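Local atomic coordinates of response regulator receiver protein (Pseudoalteromonas atlantica T6c, PDB entry 3KTO), a protein that probably acts as a receiver module in signal transduction linked to transcription, through an atypical site that may not be phosphorylated. Residues I52-A58 against L81-A87. Numbering follows the deposited sequence.
Sequences IGMIIEA and LPTIVMA
Met54, Ile56 and Ala58 give their backbone N-H groups to the carbonyls of Pro82, just ahead of the neighbouring parallel strand, and of Ile84 and Met86 within it; Ile84 N and Met86 N donate back to Met54 O and Ile56 O. Ala58 N to Met86 O is the shortest, 2.7 Å. Pro82 has no N-H to offer Ile52 O; its CD sits 3.0 Å from that oxygen instead. Gly53, Ile55 and Glu57 make backbone bonds with strand 8-12, though the buried Gly53 N has no partner in the model. The Thr83 hydroxyl, OG1 beside the backbone N (chi1 -59°), donates to Leu81 O from above the carbonyl plane (2.9 Å); its methyl CG2 lies 3.9 Å from Ile56 CD1. A valine here would probably leave Leu81 O without this donor and the turn into the strand less firmly held. Branched Ile55 and Val85 suit the extended chain, and Ile55 CG2 meets selenomethionine Met86 SE at 3.7 Å. Bent at chi2 (61°), Glu57 brings its carboxylate near Ala87; OE1 forms a salt bridge with Lys109, and OE2 accepts from His59 N. Glu57 probably stands where receivers usually carry the phospho-accepting aspartate. Helix 66-76 covers the Thr83 and Val85 face, completing a beta-alpha-beta crossover central to the CheY-like receiver fold.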
loop_
_atom_site.group_PDB
_atom_site.type_symbol
_atom_site.label_atom_id
_atom_site.label_comp_id
_atom_site.label_asym_id
_atom_site.label_seq_id
_atom_site.Cartn_x
_atom_site.Cartn_y
_atom_site.Cartn_z
ATOM N N ILE A 52 12.989 25.435 -4.397
ATOM C CA ILE A 52 13.772 25.507 -3.175
ATOM C C ILE A 52 13.942 24.140 -2.516
ATOM O O ILE A 52 14.816 23.969 -1.676
ATOM C CB ILE A 52 13.123 26.469 -2.156
ATOM C CG1 ILE A 52 11.737 25.957 -1.764
ATOM C CG2 ILE A 52 13.010 27.866 -2.764
ATOM C CD1 ILE A 52 11.108 26.689 -0.605
ATOM N N GLY A 53 13.110 23.170 -2.894
ATOM C CA GLY A 53 13.230 21.846 -2.299
ATOM C C GLY A 53 12.539 20.732 -3.065
ATOM O O GLY A 53 11.918 20.970 -4.105
HETATM N N MSE A 54 12.657 19.509 -2.552
HETATM C CA MSE A 54 12.037 18.347 -3.175
HETATM C C MSE A 54 11.563 17.320 -2.143
HETATM O O MSE A 54 12.079 17.247 -1.033
HETATM C CB MSE A 54 13.015 17.656 -4.141
HETATM C CG MSE A 54 13.298 18.427 -5.437
HETATM SE SE MSE A 54 14.284 17.397 -6.770
HETATM C CE MSE A 54 13.064 15.966 -6.946
ATOM N N ILE A 55 10.565 16.541 -2.534
ATOM C CA ILE A 55 10.016 15.471 -1.704
ATOM C C ILE A 55 9.972 14.300 -2.669
ATOM O O ILE A 55 9.394 14.402 -3.761
ATOM C CB ILE A 55 8.610 15.787 -1.206
ATOM C CG1 ILE A 55 8.646 17.058 -0.352
ATOM C CG2 ILE A 55 8.067 14.598 -0.408
ATOM C CD1 ILE A 55 7.306 17.431 0.283
ATOM N N ILE A 56 10.604 13.198 -2.283
ATOM C CA ILE A 56 10.677 12.042 -3.163
ATOM C C ILE A 56 10.363 10.737 -2.443
ATOM O O ILE A 56 10.866 10.485 -1.345
ATOM C CB ILE A 56 12.094 11.936 -3.783
ATOM C CG1 ILE A 56 12.486 13.264 -4.449
ATOM C CG2 ILE A 56 12.152 10.809 -4.791
ATOM C CD1 ILE A 56 13.919 13.253 -5.031
ATOM N N GLU A 57 9.517 9.927 -3.077
ATOM C CA GLU A 57 9.139 8.614 -2.568
ATOM C C GLU A 57 10.361 7.756 -2.869
ATOM O O GLU A 57 10.854 7.737 -3.999
ATOM C CB GLU A 57 7.900 8.097 -3.318
ATOM C CG GLU A 57 7.732 6.570 -3.387
ATOM C CD GLU A 57 7.590 5.898 -2.033
ATOM O OE1 GLU A 57 6.656 6.246 -1.273
ATOM O OE2 GLU A 57 8.415 5.009 -1.731
ATOM N N ALA A 58 10.861 7.068 -1.851
ATOM C CA ALA A 58 12.051 6.240 -2.000
ATOM C C ALA A 58 11.934 5.111 -3.008
ATOM O O ALA A 58 12.915 4.780 -3.683
ATOM C CB ALA A 58 12.472 5.652 -0.623
ATOM N N LEU A 81 19.245 20.610 -3.793
ATOM C CA LEU A 81 18.019 21.119 -3.197
ATOM C C LEU A 81 17.690 20.272 -1.982
ATOM O O LEU A 81 17.767 19.047 -2.044
ATOM C CB LEU A 81 16.865 21.026 -4.193
ATOM C CG LEU A 81 16.985 21.790 -5.515
ATOM C CD1 LEU A 81 15.860 21.373 -6.453
ATOM C CD2 LEU A 81 16.939 23.283 -5.247
ATOM N N PRO A 82 17.331 20.911 -0.857
ATOM C CA PRO A 82 16.990 20.159 0.354
ATOM C C PRO A 82 15.923 19.154 -0.043
ATOM O O PRO A 82 14.885 19.534 -0.589
ATOM C CB PRO A 82 16.441 21.232 1.286
ATOM C CG PRO A 82 17.181 22.460 0.858
ATOM C CD PRO A 82 17.150 22.356 -0.646
ATOM N N THR A 83 16.177 17.878 0.221
ATOM C CA THR A 83 15.229 16.844 -0.157
ATOM C C THR A 83 14.725 15.999 1.003
ATOM O O THR A 83 15.504 15.508 1.821
ATOM C CB THR A 83 15.849 15.912 -1.209
ATOM O OG1 THR A 83 16.214 16.677 -2.368
ATOM C CG2 THR A 83 14.869 14.815 -1.597
ATOM N N ILE A 84 13.407 15.846 1.058
ATOM C CA ILE A 84 12.748 15.038 2.076
ATOM C C ILE A 84 12.402 13.714 1.386
ATOM O O ILE A 84 11.657 13.698 0.407
ATOM C CB ILE A 84 11.418 15.688 2.545
ATOM C CG1 ILE A 84 11.674 17.068 3.146
ATOM C CG2 ILE A 84 10.737 14.798 3.557
ATOM C CD1 ILE A 84 10.388 17.813 3.500
ATOM N N VAL A 85 12.959 12.612 1.863
ATOM C CA VAL A 85 12.657 11.313 1.275
ATOM C C VAL A 85 11.581 10.619 2.127
ATOM O O VAL A 85 11.661 10.622 3.354
ATOM C CB VAL A 85 13.929 10.448 1.188
ATOM C CG1 VAL A 85 13.575 9.049 0.724
ATOM C CG2 VAL A 85 14.921 11.091 0.205
HETATM N N MSE A 86 10.566 10.056 1.471
HETATM C CA MSE A 86 9.473 9.385 2.164
HETATM C C MSE A 86 9.303 7.968 1.630
HETATM O O MSE A 86 9.590 7.693 0.466
HETATM C CB MSE A 86 8.169 10.158 1.966
HETATM C CG MSE A 86 8.237 11.621 2.413
HETATM SE SE MSE A 86 6.537 12.540 2.221
HETATM C CE MSE A 86 5.725 11.925 3.865
ATOM N N ALA A 87 8.838 7.070 2.486
ATOM C CA ALA A 87 8.635 5.684 2.078
ATOM C C ALA A 87 7.595 5.040 2.980
ATOM O O ALA A 87 7.557 5.295 4.181
ATOM C CB ALA A 87 9.962 4.909 2.155
#